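Local coordinates for protein putative carbonic anhydrase (Streptococcus mutans, PDB 3LAS) that probably catalyses the zinc-dependent interconversion of hydrogencarbonate and carbon dioxide, as a member of the beta-class carbonic anhydrase family, at residues L43-A46 against P47-L51; D68-I71 against R72-I76. All blocks are in the same frame, centred on the assembly; numbering follows the deposited sequence.

Contact 1: residues L43-A46 against P47-L51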
ATOM      1  N   LEU A  43       8.216  -4.753  -7.004  1.00  7.00           N
ATOM      2  CA  LEU A  43       7.069  -4.352  -7.779  1.00  7.04           C
ATOM      3  C   LEU A  43       6.899  -2.857  -7.712  1.00  7.31           C
ATOM      4  O   LEU A  43       6.621  -2.311  -6.610  1.00  8.00           O
ATOM      5  CB  LEU A  43       5.816  -5.107  -7.350  1.00  7.83           C
ATOM      6  CG  LEU A  43       4.481  -4.622  -7.913  1.00  8.05           C
ATOM      7  CD1 LEU A  43       4.415  -4.599  -9.464  1.00  8.52           C
ATOM      8  CD2 LEU A  43       3.379  -5.406  -7.320  1.00 11.21           C
ATOM      9  N   HIS A  44       7.145  -2.180  -8.850  1.00  7.51           N
ATOM     10  CA  HIS A  44       6.827  -0.751  -8.962  1.00  7.86           C
ATOM     11  C   HIS A  44       5.585  -0.676  -9.827  1.00  8.44           C
ATOM     12  O   HIS A  44       5.637  -0.975 -11.037  1.00  9.19           O
ATOM     13  CB  HIS A  44       8.019   0.033  -9.485  1.00  8.51           C
ATOM     14  CG  HIS A  44       9.090   0.209  -8.453  1.00  7.38           C
ATOM     15  ND1 HIS A  44      10.265   0.860  -8.771  1.00  8.73           N
ATOM     16  CD2 HIS A  44       9.150  -0.150  -7.138  1.00  8.03           C
ATOM     17  CE1 HIS A  44      11.013   0.876  -7.702  1.00  8.36           C
ATOM     18  NE2 HIS A  44      10.391   0.290  -6.685  1.00  8.33           N
ATOM     19  N   VAL A  45       4.460  -0.413  -9.176  1.00  9.14           N
ATOM     20  CA  VAL A  45       3.143  -0.611  -9.791  1.00  9.82           C
ATOM     21  C   VAL A  45       2.918   0.292 -10.981  1.00  9.22           C
ATOM     22  O   VAL A  45       2.337  -0.119 -12.004  1.00 10.36           O
ATOM     23  CB  VAL A  45       2.061  -0.397  -8.714  1.00 10.10           C
ATOM     24  CG1 VAL A  45       0.734  -0.530  -9.338  1.00 12.67           C
ATOM     25  CG2 VAL A  45       2.215  -1.415  -7.635  1.00 11.31           C
ATOM     26  N   ALA A  46       3.423   1.548 -10.928  1.00  9.58           N
ATOM     27  CA  ALA A  46       3.145   2.444 -12.043  1.00 10.25           C
ATOM     28  C   ALA A  46       3.742   1.985 -13.328  1.00  9.53           C
ATOM     29  O   ALA A  46       2.975   1.855 -14.336  1.00 10.52           O
ATOM     30  CB  ALA A  46       3.580   3.909 -11.694  1.00 11.71           C
ATOM     31  N   PRO A  47       5.038   1.680 -13.454  1.00 10.34           N
ATOM     32  CA  PRO A  47       5.535   1.236 -14.783  1.00 10.78           C
ATOM     33  C   PRO A  47       4.973  -0.146 -15.141  1.00  9.48           C
ATOM     34  O   PRO A  47       4.737  -0.412 -16.326  1.00 10.56           O
ATOM     35  CB  PRO A  47       7.060   1.254 -14.629  1.00 11.13           C
ATOM     36  CG  PRO A  47       7.294   1.141 -13.181  1.00 12.88           C
ATOM     37  CD  PRO A  47       6.153   1.934 -12.521  1.00 11.10           C
ATOM     38  N   ALA A  48       4.732  -1.005 -14.162  1.00  9.09           N
ATOM     39  CA  ALA A  48       4.193  -2.316 -14.518  1.00  8.37           C
ATOM     40  C   ALA A  48       2.827  -2.296 -15.181  1.00  9.99           C
ATOM     41  O   ALA A  48       2.529  -3.110 -16.032  1.00 10.56           O
ATOM     42  CB  ALA A  48       4.117  -3.182 -13.248  1.00 10.22           C
ATOM     43  N   LEU A  49       2.021  -1.293 -14.810  1.00  9.54           N
ATOM     44  CA  LEU A  49       0.677  -1.148 -15.339  1.00  9.81           C
ATOM     45  C   LEU A  49       0.512  -0.001 -16.282  1.00  9.77           C
ATOM     46  O   LEU A  49      -0.636   0.228 -16.735  1.00 10.63           O
ATOM     47  CB  LEU A  49      -0.361  -1.127 -14.175  1.00 10.20           C
ATOM     48  CG  LEU A  49      -0.314  -2.288 -13.183  1.00  9.85           C
ATOM     49  CD1 LEU A  49      -1.371  -2.009 -12.077  1.00 12.56           C
ATOM     50  CD2 LEU A  49      -0.557  -3.638 -13.806  1.00 13.02           C
ATOM     51  N   GLY A  50       1.564   0.736 -16.526  1.00  9.31           N
ATOM     52  CA  GLY A  50       1.461   1.910 -17.423  1.00 10.35           C
ATOM     53  C   GLY A  50       0.771   3.102 -16.803  1.00 10.87           C
ATOM     54  O   GLY A  50       0.126   3.884 -17.552  1.00 13.04           O
ATOM     55  N   LEU A  51       0.793   3.293 -15.506  1.00  9.55           N
ATOM     56  CA  LEU A  51       0.074   4.422 -14.840  1.00  9.57           C
ATOM     57  C   LEU A  51       0.797   5.694 -15.016  1.00  8.67           C
ATOM     58  O   LEU A  51       1.963   5.846 -14.661  1.00 12.48           O
ATOM     59  CB  LEU A  51      -0.071   4.164 -13.336  1.00  9.00           C
ATOM     60  CG  LEU A  51      -0.685   2.790 -12.954  1.00 10.34           C
ATOM     61  CD1 LEU A  51      -0.706   2.756 -11.420  1.00 13.50           C
ATOM     62  CD2 LEU A  51      -2.063   2.657 -13.582  1.00 13.25           C
TER
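Val45 meets both Leu49 and Leu51 through a single methyl, and so joins the start of a short helix to its last turn and to Leu51, just beyond Gly50. With CG1 anti to the backbone N (chi1 177°), this methyl lies 3.8 Å from Leu49 CD1, the two side chains running alongside each other, and 4.1 Å from Leu51 CD1, whose chain slants across it. The cluster rests on the sheet, where Val45 touches Ile35 and Ile58. Nearby, Leu43 brings CD1 to within 4.1 Å of Ala48 CB, while Tyr155 touches both residues. Further out, Pro47 lays CG against His44 CB; having no N-H of its own, the proline fits the first turn of the helix, where none is called for.

His44 is the N-cap, and its carbonyl O takes the first helical bond, from Ala48 N, at 3.3 Å. Leu49 N then bonds to Val45 O (3.1 Å). At the far end Leu51 N turns back to Ala46 O at 2.9 Å, and Gly50 N makes a weak bond to Pro47 O. On the dimer side, His44 and Ala46 pack against Ala46 and His44 of the second subunit. With Gly50 at positive phi as its C-prime residue, this is a Schellman motif, and it ends the helix in the crossover of the beta-alpha-beta unit formed by strand 33-38, helix 45-49 and strand 56-61.

Contact 2: residues D68-I71 against R72-I76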
ATOM      1  N   ASP A  68      -9.576  -5.847   6.896  1.00  9.56           N
ATOM      2  CA  ASP A  68     -10.443  -4.733   7.275  1.00 10.45           C
ATOM      3  C   ASP A  68      -9.873  -3.399   6.832  1.00  9.21           C
ATOM      4  O   ASP A  68     -10.653  -2.528   6.428  1.00  8.92           O
ATOM      5  CB  ASP A  68     -10.711  -4.695   8.795  1.00 11.27           C
ATOM      6  CG  ASP A  68     -11.609  -5.843   9.276  1.00 18.05           C
ATOM      7  OD1 ASP A  68     -12.261  -6.517   8.515  1.00 24.30           O
ATOM      8  OD2 ASP A  68     -11.653  -5.988  10.531  1.00 25.40           O
ATOM      9  N   ASP A  69      -8.565  -3.194   6.874  1.00  8.23           N
ATOM     10  CA  ASP A  69      -7.982  -1.939   6.427  1.00  8.49           C
ATOM     11  C   ASP A  69      -8.100  -1.780   4.928  1.00  8.04           C
ATOM     12  O   ASP A  69      -8.375  -0.680   4.450  1.00  8.92           O
ATOM     13  CB  ASP A  69      -6.489  -1.920   6.852  1.00  8.62           C
ATOM     14  CG  ASP A  69      -5.821  -0.584   6.661  1.00  7.99           C
ATOM     15  OD1 ASP A  69      -6.487   0.464   6.480  1.00 10.44           O
ATOM     16  OD2 ASP A  69      -4.574  -0.556   6.710  1.00  8.54           O
ATOM     17  N   VAL A  70      -7.938  -2.849   4.144  1.00  7.19           N
ATOM     18  CA  VAL A  70      -8.117  -2.756   2.693  1.00  6.78           C
ATOM     19  C   VAL A  70      -9.555  -2.397   2.439  1.00  7.56           C
ATOM     20  O   VAL A  70      -9.782  -1.507   1.592  1.00  7.96           O
ATOM     21  CB  VAL A  70      -7.687  -4.054   2.024  1.00  6.98           C
ATOM     22  CG1 VAL A  70      -8.180  -4.063   0.570  1.00  9.38           C
ATOM     23  CG2 VAL A  70      -6.145  -4.206   2.121  1.00  8.30           C
ATOM     24  N   ILE A  71     -10.519  -2.981   3.099  1.00  6.93           N
ATOM     25  CA  ILE A  71     -11.949  -2.640   2.851  1.00  8.74           C
ATOM     26  C   ILE A  71     -12.181  -1.196   3.290  1.00  8.19           C
ATOM     27  O   ILE A  71     -12.813  -0.422   2.539  1.00  8.25           O
ATOM     28  CB  ILE A  71     -12.839  -3.612   3.546  1.00  8.95           C
ATOM     29  CG1 ILE A  71     -12.719  -4.951   2.786  1.00 13.14           C
ATOM     30  CG2 ILE A  71     -14.291  -3.058   3.539  1.00 10.36           C
ATOM     31  CD1 ILE A  71     -13.313  -6.195   3.360  1.00 17.64           C
ATOM     32  N   ARG A  72     -11.663  -0.742   4.456  1.00  7.69           N
ATOM     33  CA  ARG A  72     -11.809   0.641   4.830  1.00  8.87           C
ATOM     34  C   ARG A  72     -11.318   1.580   3.738  1.00  7.67           C
ATOM     35  O   ARG A  72     -11.953   2.598   3.394  1.00  8.75           O
ATOM     36  CB  ARG A  72     -11.017   0.864   6.142  1.00  9.35           C
ATOM     37  CG  ARG A  72     -10.950   2.332   6.620  1.00  7.93           C
ATOM     38  CD  ARG A  72      -9.906   2.513   7.684  1.00 10.02           C
ATOM     39  NE  ARG A  72      -8.536   2.453   7.162  1.00  8.52           N
ATOM     40  CZ  ARG A  72      -7.821   3.500   6.749  1.00  7.52           C
ATOM     41  NH1 ARG A  72      -8.270   4.746   6.691  1.00 10.10           N
ATOM     42  NH2 ARG A  72      -6.564   3.303   6.355  1.00  8.25           N
ATOM     43  N   SER A  73     -10.135   1.239   3.234  1.00  7.32           N
ATOM     44  CA  SER A  73      -9.494   2.076   2.257  1.00  7.50           C
ATOM     45  C   SER A  73     -10.244   2.083   0.933  1.00  7.53           C
ATOM     46  O   SER A  73     -10.312   3.143   0.261  1.00  8.09           O
ATOM     47  CB  SER A  73      -8.039   1.644   2.078  1.00  7.28           C
ATOM     48  OG  SER A  73      -7.317   1.764   3.317  1.00  7.68           O
ATOM     49  N   LEU A  74     -10.762   0.930   0.527  1.00  7.57           N
ATOM     50  CA  LEU A  74     -11.537   0.862  -0.672  1.00  7.53           C
ATOM     51  C   LEU A  74     -12.840   1.598  -0.546  1.00  8.12           C
ATOM     52  O   LEU A  74     -13.302   2.179  -1.547  1.00  9.00           O
ATOM     53  CB  LEU A  74     -11.793  -0.604  -1.107  1.00  9.17           C
ATOM     54  CG  LEU A  74     -10.582  -1.360  -1.572  1.00  7.80           C
ATOM     55  CD1 LEU A  74     -10.891  -2.829  -1.749  1.00 10.07           C
ATOM     56  CD2 LEU A  74     -10.079  -0.759  -2.915  1.00 12.18           C
ATOM     57  N   VAL A  75     -13.520   1.569   0.609  1.00  8.56           N
ATOM     58  CA  VAL A  75     -14.793   2.303   0.743  1.00  8.69           C
ATOM     59  C   VAL A  75     -14.447   3.784   0.644  1.00  8.75           C
ATOM     60  O   VAL A  75     -15.224   4.571  -0.025  1.00  8.66           O
ATOM     61  CB  VAL A  75     -15.408   1.966   2.115  1.00 10.43           C
ATOM     62  CG1 VAL A  75     -16.545   3.023   2.439  1.00 12.76           C
ATOM     63  CG2 VAL A  75     -15.865   0.557   2.179  1.00 12.32           C
ATOM     64  N   ILE A  76     -13.340   4.291   1.168  1.00  8.50           N
ATOM     65  CA  ILE A  76     -12.959   5.695   0.959  1.00  9.82           C
ATOM     66  C   ILE A  76     -12.666   5.898  -0.501  1.00  7.73           C
ATOM     67  O   ILE A  76     -13.156   6.893  -1.134  1.00  9.27           O
ATOM     68  CB  ILE A  76     -11.740   6.054   1.887  1.00  8.84           C
ATOM     69  CG1 ILE A  76     -12.220   6.029   3.321  1.00  8.45           C
ATOM     70  CG2 ILE A  76     -11.158   7.400   1.465  1.00  9.62           C
ATOM     71  CD1 ILE A  76     -11.012   5.977   4.313  1.00  9.43           C
TER
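The guanidinium of Arg72 and the carboxylate of Asp69 lie almost in one plane, 21° apart, and meet edge to edge three residues apart on the same helix. Arg72 comes side-on and directs two nitrogens at one oxygen: NE stands 2.9 Å and NH2 2.8 Å from Asp69 OD1. That oxygen sits only 6° out of the guanidinium plane. NH2 meets the syn lone pair of OD1, whereas NE approaches nearly along the C-O axis. The first two torsions of Arg72 are extended, and a bend at chi3 (73°) turns NE and NH2 toward the carboxylate, which Asp69 extends forward along the helix. Neither group is occupied by the salt bridge alone: Asp69 OD2 is hydrogen-bonded to Thr67 and Asn61 of the second subunit, while Arg72 NH1 and NH2 donate to the carbonyls of Phe121 and Ala62 of that subunit. These bonds on both sides probably restrict the rotation of each flat group, and the paired charges probably favour their ionised forms in this buried setting.

Helix 68-80 thus turns a polar face to the dimer interface of this beta-class enzyme and an apolar one to its own sheet. Ser73 belongs to the polar side. Its OG and its backbone N both donate to Asp69 O, each at 2.9 Å, from opposite faces of the carbonyl plane, and OG also accepts from Ala62 N of the second subunit.

Toward the sheet, Val70 CG1 runs beside Leu74 CD1 at 3.8 Å; they lean on Val36 and Ala34 of strand 33-38 respectively. Ile71 CG2 and Val75 CG2 make a looser contact at 4.2 Å, beside Leu143. The backbone bonds continue in regular i to i+4 order, with Leu74 N bonded to Val70 O and Val75 N to Ile71 O.

Both contacts are local, one across a short helix and its two ends, the other inside a longer helix, yet they illustrate how position in a fold selects chemistry. Their centres lie 22 Å apart on opposite sides of the chain's centre, and they do not touch. Each helix leans on strands 33-38 and 56-61, so the same two strands are packed by both. Contact 1 is partly buried; its side chains pair through aliphatic carbons, and backbone atoms supply the polar bonds. Contact 2 is buried and adds a salt bridge and a serine hydroxyl. Both reach the second subunit, contact 1 by packing, contact 2 also through hydrogen bonds of Asp69, Arg72 and Ser73.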